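Local coordinates for protein probable thiosulfate sulfurtransferase (Thermus thermophilus, PDB 2EG4) that probably transfers sulfur as a thiosulfate sulfurtransferase built from two rhodanese-like domains, and binds a zinc ion, at residues A33-E41 / L215-E224; L71-F80 / S193-V203. All blocks are in the same frame, centred on the assembly; numbering follows the deposited sequence.

In the fold
Both contacts join the first rhodanese-like domain to the second, and their centres lie about 16 Å apart. The centre of contact 2, where helices 73-84 and 195-206 cross, lies about 3 Å from that of the chain; the centre of contact 1, where the loop after strand 27-28 runs along segment 215-224, lies about 14 Å from it. R77 ties them together: its NH2 lies 2.7 Å from P34 O, a probable hydrogen bond, while the same guanidinium grips S193. Contact 1 supplies the zinc ligand H219; contact 2 only comes near the site, the nearest side-chain atom of S193, beside the sulfate, being about 7 Å from the zinc ion.

Contact 1: residues A33-E41 / L215-E224; sequences APKLRLREE and LGSMHEWLQE. With ZN (zinc ion), chain C.
L36 and L215 form the tight end of this contact, where the loop 33-41 of the first rhodanese-like domain runs along segment 215-224 of the second, which holds helix 217-223. Their CD2 atoms are 3.3 Å apart, closer than usual for methyl groups, and L38 CD1 adds a looser touch on L215. Next to them E220, its chain extended with CG anti to the backbone N (chi1 177°), sends OE2 to L38 N at 2.8 Å; the N-H comes from the syn side, tilted 35° out of the carboxylate plane. E220 OE1 accepts from a water that also donates to L38 O, and is held further by Y214 OH. A glutamine here would probably leave the L38 amide with a weaker, uncharged acceptor, or with none if its NH2 turned that way. On the solvent side the grip is looser. R37 NH2 and NE both reach E224 OE2, at 2.6 Å for NH2, but both bonds are weak, with N-H angles of 116°, so charge probably carries much of the salt bridge; R37 NH1 pairs with E43, and R39 NH1 adds a long bridge to E224 OE1. At the far end K35 CD lies over the face of the H219 ring, 3.5 Å from its centroid, while H219 ND1 binds zinc at 2.1 Å with C151, C152 and H192. The buried E220 carboxylate thus holds the L38 backbone by a sound hydrogen bond; E224 probably holds exposed R37 and R39 mainly by charge.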
loop_
_atom_site.group_PDB
_atom_site.type_symbol
_atom_site.label_atom_id
_atom_site.label_comp_id
_atom_site.label_asym_id
_atom_site.label_seq_id
_atom_site.Cartn_x
_atom_site.Cartn_y
_atom_site.Cartn_z
ATOM N N ALA A 33 9.992 3.264 0.279
ATOM C CA ALA A 33 11.275 2.684 0.681
ATOM C C ALA A 33 11.420 1.565 1.711
ATOM O O ALA A 33 12.105 0.572 1.460
ATOM C CB ALA A 33 12.218 3.814 1.054
ATOM N N PRO A 34 10.816 1.722 2.892
ATOM C CA PRO A 34 10.927 0.703 3.934
ATOM C C PRO A 34 10.436 -0.692 3.572
ATOM O O PRO A 34 9.264 -0.865 3.273
ATOM C CB PRO A 34 10.097 1.286 5.089
ATOM C CG PRO A 34 10.077 2.750 4.818
ATOM C CD PRO A 34 9.938 2.823 3.326
ATOM N N LYS A 35 11.343 -1.663 3.588
ATOM C CA LYS A 35 10.989 -3.063 3.356
ATOM C C LYS A 35 10.804 -3.622 4.771
ATOM O O LYS A 35 11.674 -3.480 5.632
ATOM C CB LYS A 35 12.106 -3.802 2.612
ATOM C CG LYS A 35 12.015 -3.638 1.087
ATOM C CD LYS A 35 13.036 -4.502 0.363
ATOM C CE LYS A 35 14.416 -3.898 0.429
ATOM N NZ LYS A 35 14.496 -2.708 -0.465
ATOM N N LEU A 36 9.665 -4.258 5.011
ATOM C CA LEU A 36 9.345 -4.779 6.331
ATOM C C LEU A 36 9.492 -6.272 6.544
ATOM O O LEU A 36 9.334 -7.065 5.609
ATOM C CB LEU A 36 7.911 -4.399 6.690
ATOM C CG LEU A 36 7.641 -2.957 7.127
ATOM C CD1 LEU A 36 8.142 -1.973 6.100
ATOM C CD2 LEU A 36 6.168 -2.787 7.323
ATOM N N ARG A 37 9.799 -6.644 7.787
ATOM C CA ARG A 37 9.891 -8.043 8.190
ATOM C C ARG A 37 8.906 -8.115 9.359
ATOM O O ARG A 37 9.092 -7.448 10.384
ATOM C CB ARG A 37 11.304 -8.421 8.655
ATOM C CG ARG A 37 11.399 -9.896 9.017
ATOM C CD ARG A 37 12.766 -10.325 9.527
ATOM N NE ARG A 37 12.828 -11.765 9.809
ATOM C CZ ARG A 37 12.378 -12.339 10.925
ATOM N NH1 ARG A 37 11.831 -11.591 11.873
ATOM N NH2 ARG A 37 12.476 -13.659 11.096
ATOM N N LEU A 38 7.846 -8.901 9.191
ATOM C CA LEU A 38 6.810 -9.003 10.205
ATOM C C LEU A 38 6.499 -10.443 10.530
ATOM O O LEU A 38 5.570 -11.038 9.972
ATOM C CB LEU A 38 5.552 -8.270 9.725
ATOM C CG LEU A 38 5.721 -6.783 9.388
ATOM C CD1 LEU A 38 4.466 -6.280 8.661
ATOM C CD2 LEU A 38 5.938 -5.972 10.655
ATOM N N ARG A 39 7.297 -11.010 11.425
ATOM C CA ARG A 39 7.100 -12.398 11.848
ATOM C C ARG A 39 6.707 -12.450 13.327
ATOM O O ARG A 39 5.735 -13.130 13.700
ATOM C CB ARG A 39 8.361 -13.236 11.628
ATOM C CG ARG A 39 8.167 -14.745 11.937
ATOM C CD ARG A 39 9.446 -15.579 11.740
ATOM N NE ARG A 39 9.198 -17.006 11.959
ATOM C CZ ARG A 39 10.146 -17.938 12.026
ATOM N NH1 ARG A 39 11.427 -17.603 11.898
ATOM N NH2 ARG A 39 9.811 -19.213 12.208
ATOM N N GLU A 40 7.447 -11.724 14.162
ATOM C CA GLU A 40 7.186 -11.699 15.601
ATOM C C GLU A 40 6.250 -10.560 16.021
ATOM O O GLU A 40 6.202 -9.503 15.391
ATOM C CB GLU A 40 8.491 -11.538 16.383
ATOM C CG GLU A 40 9.629 -12.470 15.990
ATOM C CD GLU A 40 9.221 -13.938 16.018
ATOM O OE1 GLU A 40 8.374 -14.298 16.856
ATOM O OE2 GLU A 40 9.763 -14.718 15.213
ATOM N N GLU A 41 5.527 -10.759 17.123
ATOM C CA GLU A 41 4.645 -9.707 17.613
ATOM C C GLU A 41 5.442 -8.403 17.821
ATOM O O GLU A 41 4.943 -7.314 17.536
ATOM C CB GLU A 41 3.987 -10.157 18.930
ATOM C CG GLU A 41 3.114 -9.126 19.659
ATOM C CD GLU A 41 1.881 -8.685 18.883
ATOM O OE1 GLU A 41 1.449 -9.414 17.969
ATOM O OE2 GLU A 41 1.342 -7.605 19.204
ATOM N N LEU A 215 2.246 -7.356 3.044
ATOM C CA LEU A 215 3.236 -6.292 2.998
ATOM C C LEU A 215 4.678 -6.781 2.872
ATOM O O LEU A 215 5.451 -6.208 2.110
ATOM C CB LEU A 215 3.048 -5.396 4.221
ATOM C CG LEU A 215 3.882 -4.126 4.282
ATOM C CD1 LEU A 215 3.672 -3.271 3.021
ATOM C CD2 LEU A 215 3.493 -3.376 5.532
ATOM N N GLY A 216 5.046 -7.844 3.593
ATOM C CA GLY A 216 6.409 -8.361 3.477
ATOM C C GLY A 216 6.704 -8.791 2.059
ATOM O O GLY A 216 7.822 -8.605 1.505
ATOM N N SER A 217 5.681 -9.377 1.448
ATOM C CA SER A 217 5.736 -9.841 0.069
ATOM C C SER A 217 6.912 -10.759 -0.244
ATOM O O SER A 217 7.494 -11.367 0.656
ATOM C CB SER A 217 5.732 -8.658 -0.905
ATOM O OG SER A 217 4.404 -8.243 -1.187
ATOM N N MET A 218 7.241 -10.874 -1.530
ATOM C CA MET A 218 8.319 -11.768 -1.980
ATOM C C MET A 218 9.707 -11.489 -1.377
ATOM O O MET A 218 10.491 -12.417 -1.149
ATOM C CB MET A 218 8.388 -11.749 -3.517
ATOM C CG MET A 218 8.735 -13.089 -4.153
ATOM S SD MET A 218 7.539 -14.439 -3.771
ATOM C CE MET A 218 8.671 -15.801 -3.850
ATOM N N HIS A 219 10.027 -10.228 -1.111
ATOM C CA HIS A 219 11.324 -9.948 -0.505
ATOM C C HIS A 219 11.413 -10.660 0.848
ATOM O O HIS A 219 12.367 -11.401 1.108
ATOM C CB HIS A 219 11.538 -8.435 -0.325
ATOM C CG HIS A 219 12.921 -8.078 0.126
ATOM N ND1 HIS A 219 13.959 -7.863 -0.756
ATOM C CD2 HIS A 219 13.448 -7.943 1.366
ATOM C CE1 HIS A 219 15.065 -7.611 -0.079
ATOM N NE2 HIS A 219 14.783 -7.654 1.209
ATOM N N GLU A 220 10.414 -10.472 1.707
ATOM C CA GLU A 220 10.458 -11.125 3.005
ATOM C C GLU A 220 10.411 -12.635 2.857
ATOM O O GLU A 220 11.164 -13.349 3.504
ATOM C CB GLU A 220 9.294 -10.694 3.879
ATOM C CG GLU A 220 9.307 -11.421 5.204
ATOM C CD GLU A 220 8.077 -11.165 6.015
ATOM O OE1 GLU A 220 6.962 -11.205 5.442
ATOM O OE2 GLU A 220 8.218 -10.942 7.240
ATOM N N TRP A 221 9.533 -13.114 1.981
ATOM C CA TRP A 221 9.363 -14.550 1.776
ATOM C C TRP A 221 10.692 -15.226 1.468
ATOM O O TRP A 221 11.005 -16.282 2.018
ATOM C CB TRP A 221 8.340 -14.801 0.650
ATOM C CG TRP A 221 7.927 -16.261 0.485
ATOM C CD1 TRP A 221 8.533 -17.214 -0.290
ATOM C CD2 TRP A 221 6.809 -16.910 1.115
ATOM N NE1 TRP A 221 7.857 -18.422 -0.181
ATOM C CE2 TRP A 221 6.799 -18.261 0.675
ATOM C CE3 TRP A 221 5.818 -16.484 2.004
ATOM C CZ2 TRP A 221 5.829 -19.186 1.102
ATOM C CZ3 TRP A 221 4.851 -17.396 2.427
ATOM C CH2 TRP A 221 4.864 -18.734 1.972
ATOM N N LEU A 222 11.488 -14.608 0.605
ATOM C CA LEU A 222 12.788 -15.176 0.256
ATOM C C LEU A 222 13.811 -15.015 1.386
ATOM O O LEU A 222 14.595 -15.920 1.640
ATOM C CB LEU A 222 13.324 -14.531 -1.024
ATOM C CG LEU A 222 12.566 -14.922 -2.305
ATOM C CD1 LEU A 222 13.091 -14.124 -3.493
ATOM C CD2 LEU A 222 12.726 -16.436 -2.556
ATOM N N GLN A 223 13.801 -13.878 2.073
ATOM C CA GLN A 223 14.752 -13.700 3.173
ATOM C C GLN A 223 14.538 -14.777 4.236
ATOM O O GLN A 223 15.487 -15.262 4.853
ATOM C CB GLN A 223 14.601 -12.307 3.790
ATOM C CG GLN A 223 15.183 -11.199 2.916
ATOM C CD GLN A 223 16.641 -11.470 2.534
ATOM O OE1 GLN A 223 17.471 -11.784 3.394
ATOM N NE2 GLN A 223 16.957 -11.340 1.246
ATOM N N GLU A 224 13.282 -15.167 4.433
ATOM C CA GLU A 224 12.925 -16.178 5.423
ATOM C C GLU A 224 13.260 -17.607 4.989
ATOM O O GLU A 224 13.244 -18.520 5.802
ATOM C CB GLU A 224 11.430 -16.090 5.737
ATOM C CG GLU A 224 11.037 -14.883 6.596
ATOM C CD GLU A 224 11.543 -15.034 8.017
ATOM O OE1 GLU A 224 11.372 -16.125 8.594
ATOM O OE2 GLU A 224 12.101 -14.066 8.566
HETATM ZN ZN ZN C . 14.039 -7.990 -2.886
HETATM O O HOH W 1 7.974 -4.766 2.627
HETATM O O HOH W 2 5.060 -10.840 7.264
#

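Contact 2: residues L71-F80 / S193-V203; sequences LTSRLCRTAF and SGARSAVAFFV. With SO4 (sulfate ion), chain D.
In the heart of the domain interface, segments 73-80 and 195-203 of helices 73-84 and 195-206, one from each rhodanese-like domain, cross at 74°, their axes 7.5 Å apart at closest. C76 sits at the crossing: its CB meets V199 CG2 at 3.6 Å, and its carbonyl O faces A198 CB and the edge of the F202 ring. L71 CD2 rests on V199 CG1 at one end. At the other, F80 turns its ring edge to the face of F201, T-shaped, centroids 5.0 Å apart and planes at 83°. The extended side chain of R77, CG anti to its own N (chi1 -162°), carries the guanidinium past A195 to S193 O, which NE and NH2 both grip side-on at 2.9 Å; P34 O takes a further bond from NH2. This probably helps hold the S193 carbonyl in place. A sulfate, probably from the crystallisation liquor, accepts from H192 N, from S193 N and A195 N at O3, and from R196 N and NE at O4. R196 NH2, shared with E142, reaches O2 at 2.7 Å. H192 and segment 193-196, following strand 186-190 and opening helix 195-206, form an anion-binding cradle of backbone N-H groups, consistent with the active-site loop of rhodanese-like domains.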
loop_
_atom_site.group_PDB
_atom_site.type_symbol
_atom_site.label_atom_id
_atom_site.label_comp_id
_atom_site.label_asym_id
_atom_site.label_seq_id
_atom_site.Cartn_x
_atom_site.Cartn_y
_atom_site.Cartn_z
ATOM N N LEU A 71 -3.112 6.804 -10.111
ATOM C CA LEU A 71 -3.119 5.772 -9.078
ATOM C C LEU A 71 -1.771 5.066 -9.061
ATOM O O LEU A 71 -1.631 3.949 -9.557
ATOM C CB LEU A 71 -4.233 4.767 -9.372
ATOM C CG LEU A 71 -4.534 3.739 -8.277
ATOM C CD1 LEU A 71 -5.168 4.370 -7.050
ATOM C CD2 LEU A 71 -5.495 2.693 -8.883
ATOM N N THR A 72 -0.793 5.713 -8.440
ATOM C CA THR A 72 0.570 5.208 -8.389
ATOM C C THR A 72 0.826 4.203 -7.270
ATOM O O THR A 72 0.089 4.145 -6.275
ATOM C CB THR A 72 1.539 6.369 -8.219
ATOM O OG1 THR A 72 1.344 6.918 -6.913
ATOM C CG2 THR A 72 1.264 7.464 -9.250
ATOM N N SER A 73 1.876 3.401 -7.436
ATOM C CA SER A 73 2.190 2.423 -6.415
ATOM C C SER A 73 2.709 3.177 -5.182
ATOM O O SER A 73 2.461 2.745 -4.064
ATOM C CB SER A 73 3.226 1.403 -6.920
ATOM O OG SER A 73 4.481 2.003 -7.120
ATOM N N ARG A 74 3.382 4.309 -5.379
ATOM C CA ARG A 74 3.860 5.057 -4.205
ATOM C C ARG A 74 2.664 5.635 -3.434
ATOM O O ARG A 74 2.661 5.633 -2.212
ATOM C CB ARG A 74 4.870 6.155 -4.584
ATOM C CG ARG A 74 4.299 7.291 -5.371
ATOM C CD ARG A 74 5.403 8.159 -5.999
ATOM N NE ARG A 74 4.781 9.071 -6.945
ATOM C CZ ARG A 74 5.310 9.488 -8.087
ATOM N NH1 ARG A 74 6.513 9.070 -8.477
ATOM N NH2 ARG A 74 4.632 10.352 -8.837
ATOM N N LEU A 75 1.629 6.091 -4.139
ATOM C CA LEU A 75 0.440 6.596 -3.463
ATOM C C LEU A 75 -0.259 5.492 -2.664
ATOM O O LEU A 75 -0.575 5.670 -1.505
ATOM C CB LEU A 75 -0.543 7.179 -4.495
ATOM C CG LEU A 75 -1.957 7.487 -3.990
ATOM C CD1 LEU A 75 -1.908 8.631 -2.968
ATOM C CD2 LEU A 75 -2.849 7.876 -5.175
ATOM N N CYS A 76 -0.470 4.336 -3.279
ATOM C CA CYS A 76 -1.173 3.271 -2.582
ATOM C C CYS A 76 -0.372 2.617 -1.460
ATOM O O CYS A 76 -0.937 2.277 -0.431
ATOM C CB CYS A 76 -1.652 2.250 -3.598
ATOM S SG CYS A 76 -2.875 2.935 -4.744
ATOM N N ARG A 77 0.936 2.479 -1.611
ATOM C CA ARG A 77 1.674 1.862 -0.502
ATOM C C ARG A 77 1.692 2.838 0.670
ATOM O O ARG A 77 1.553 2.436 1.812
ATOM C CB ARG A 77 3.103 1.496 -0.890
ATOM C CG ARG A 77 3.708 0.473 0.102
ATOM C CD ARG A 77 5.207 0.256 -0.163
ATOM N NE ARG A 77 5.755 -0.898 0.567
ATOM C CZ ARG A 77 6.749 -0.838 1.450
ATOM N NH1 ARG A 77 7.330 0.330 1.748
ATOM N NH2 ARG A 77 7.202 -1.957 2.004
ATOM N N THR A 78 1.803 4.131 0.372
ATOM C CA THR A 78 1.798 5.114 1.438
ATOM C C THR A 78 0.412 5.134 2.096
ATOM O O THR A 78 0.321 5.133 3.320
ATOM C CB THR A 78 2.206 6.513 0.904
ATOM O OG1 THR A 78 3.503 6.416 0.277
ATOM C CG2 THR A 78 2.324 7.514 2.068
ATOM N N ALA A 79 -0.663 5.140 1.298
ATOM C CA ALA A 79 -2.009 5.129 1.867
ATOM C C ALA A 79 -2.236 3.861 2.678
ATOM O O ALA A 79 -2.930 3.878 3.699
ATOM C CB ALA A 79 -3.068 5.241 0.758
ATOM N N PHE A 80 -1.652 2.770 2.206
ATOM C CA PHE A 80 -1.783 1.499 2.897
ATOM C C PHE A 80 -1.186 1.597 4.300
ATOM O O PHE A 80 -1.799 1.152 5.268
ATOM C CB PHE A 80 -1.102 0.376 2.132
ATOM C CG PHE A 80 -1.282 -0.967 2.790
ATOM C CD1 PHE A 80 -2.534 -1.590 2.791
ATOM C CD2 PHE A 80 -0.235 -1.553 3.495
ATOM C CE1 PHE A 80 -2.737 -2.775 3.493
ATOM C CE2 PHE A 80 -0.433 -2.747 4.204
ATOM C CZ PHE A 80 -1.681 -3.351 4.201
ATOM N N SER A 193 7.455 -5.822 -2.515
ATOM C CA SER A 193 7.478 -5.273 -1.178
ATOM C C SER A 193 6.153 -4.625 -0.830
ATOM O O SER A 193 6.099 -3.680 -0.046
ATOM C CB SER A 193 8.635 -4.278 -0.984
ATOM O OG SER A 193 8.523 -3.144 -1.845
ATOM N N GLY A 194 5.089 -5.142 -1.443
ATOM C CA GLY A 194 3.732 -4.685 -1.148
ATOM C C GLY A 194 3.211 -3.401 -1.765
ATOM O O GLY A 194 2.165 -2.925 -1.357
ATOM N N ALA A 195 3.925 -2.847 -2.743
ATOM C CA ALA A 195 3.519 -1.588 -3.380
ATOM C C ALA A 195 2.420 -1.786 -4.430
ATOM O O ALA A 195 1.328 -1.224 -4.313
ATOM C CB ALA A 195 4.770 -0.887 -4.009
ATOM N N ARG A 196 2.693 -2.574 -5.462
ATOM C CA ARG A 196 1.674 -2.817 -6.462
ATOM C C ARG A 196 0.488 -3.544 -5.862
ATOM O O ARG A 196 -0.653 -3.378 -6.315
ATOM C CB ARG A 196 2.242 -3.612 -7.622
ATOM C CG ARG A 196 3.133 -2.805 -8.558
ATOM C CD ARG A 196 3.823 -3.731 -9.556
ATOM N NE ARG A 196 4.939 -4.431 -8.921
ATOM C CZ ARG A 196 5.720 -5.321 -9.532
ATOM N NH1 ARG A 196 5.500 -5.648 -10.804
ATOM N NH2 ARG A 196 6.761 -5.843 -8.887
ATOM N N SER A 197 0.744 -4.372 -4.847
ATOM C CA SER A 197 -0.355 -5.091 -4.228
ATOM C C SER A 197 -1.204 -4.153 -3.407
ATOM O O SER A 197 -2.381 -4.414 -3.196
ATOM C CB SER A 197 0.162 -6.297 -3.411
ATOM O OG SER A 197 1.250 -5.944 -2.571
ATOM N N ALA A 198 -0.619 -3.047 -2.939
ATOM C CA ALA A 198 -1.390 -2.059 -2.195
ATOM C C ALA A 198 -2.390 -1.433 -3.182
ATOM O O ALA A 198 -3.510 -1.056 -2.812
ATOM C CB ALA A 198 -0.470 -0.977 -1.648
ATOM N N VAL A 199 -1.987 -1.337 -4.440
ATOM C CA VAL A 199 -2.869 -0.775 -5.462
ATOM C C VAL A 199 -4.038 -1.739 -5.665
ATOM O O VAL A 199 -5.195 -1.337 -5.682
ATOM C CB VAL A 199 -2.136 -0.585 -6.821
ATOM C CG1 VAL A 199 -3.150 -0.065 -7.875
ATOM C CG2 VAL A 199 -1.018 0.437 -6.693
ATOM N N ALA A 200 -3.723 -3.021 -5.804
ATOM C CA ALA A 200 -4.769 -4.036 -6.003
ATOM C C ALA A 200 -5.661 -4.117 -4.773
ATOM O O ALA A 200 -6.876 -4.356 -4.879
ATOM C CB ALA A 200 -4.128 -5.367 -6.290
ATOM N N PHE A 201 -5.055 -3.897 -3.604
ATOM C CA PHE A 201 -5.760 -3.916 -2.331
ATOM C C PHE A 201 -6.876 -2.876 -2.371
ATOM O O PHE A 201 -8.038 -3.204 -2.150
ATOM C CB PHE A 201 -4.771 -3.618 -1.182
ATOM C CG PHE A 201 -5.423 -3.346 0.157
ATOM C CD1 PHE A 201 -5.726 -4.384 1.033
ATOM C CD2 PHE A 201 -5.690 -2.043 0.555
ATOM C CE1 PHE A 201 -6.277 -4.134 2.285
ATOM C CE2 PHE A 201 -6.254 -1.774 1.818
ATOM C CZ PHE A 201 -6.546 -2.829 2.682
ATOM N N PHE A 202 -6.532 -1.622 -2.665
ATOM C CA PHE A 202 -7.548 -0.572 -2.721
ATOM C C PHE A 202 -8.593 -0.739 -3.819
ATOM O O PHE A 202 -9.772 -0.429 -3.601
ATOM C CB PHE A 202 -6.881 0.802 -2.829
ATOM C CG PHE A 202 -6.269 1.251 -1.552
ATOM C CD1 PHE A 202 -7.078 1.533 -0.451
ATOM C CD2 PHE A 202 -4.886 1.343 -1.420
ATOM C CE1 PHE A 202 -6.522 1.894 0.764
ATOM C CE2 PHE A 202 -4.318 1.703 -0.211
ATOM C CZ PHE A 202 -5.135 1.980 0.889
ATOM N N VAL A 203 -8.178 -1.228 -4.981
ATOM C CA VAL A 203 -9.111 -1.435 -6.078
ATOM C C VAL A 203 -10.109 -2.514 -5.688
ATOM O O VAL A 203 -11.327 -2.320 -5.796
ATOM C CB VAL A 203 -8.394 -1.896 -7.366
ATOM C CG1 VAL A 203 -9.436 -2.311 -8.434
ATOM C CG2 VAL A 203 -7.517 -0.772 -7.898
HETATM S S SO4 D . 6.498 -3.904 -5.740
HETATM O O1 SO4 D . 7.784 -3.288 -6.205
HETATM O O2 SO4 D . 6.434 -5.321 -6.227
HETATM O O3 SO4 D . 6.439 -3.876 -4.241
HETATM O O4 SO4 D . 5.339 -3.132 -6.301
#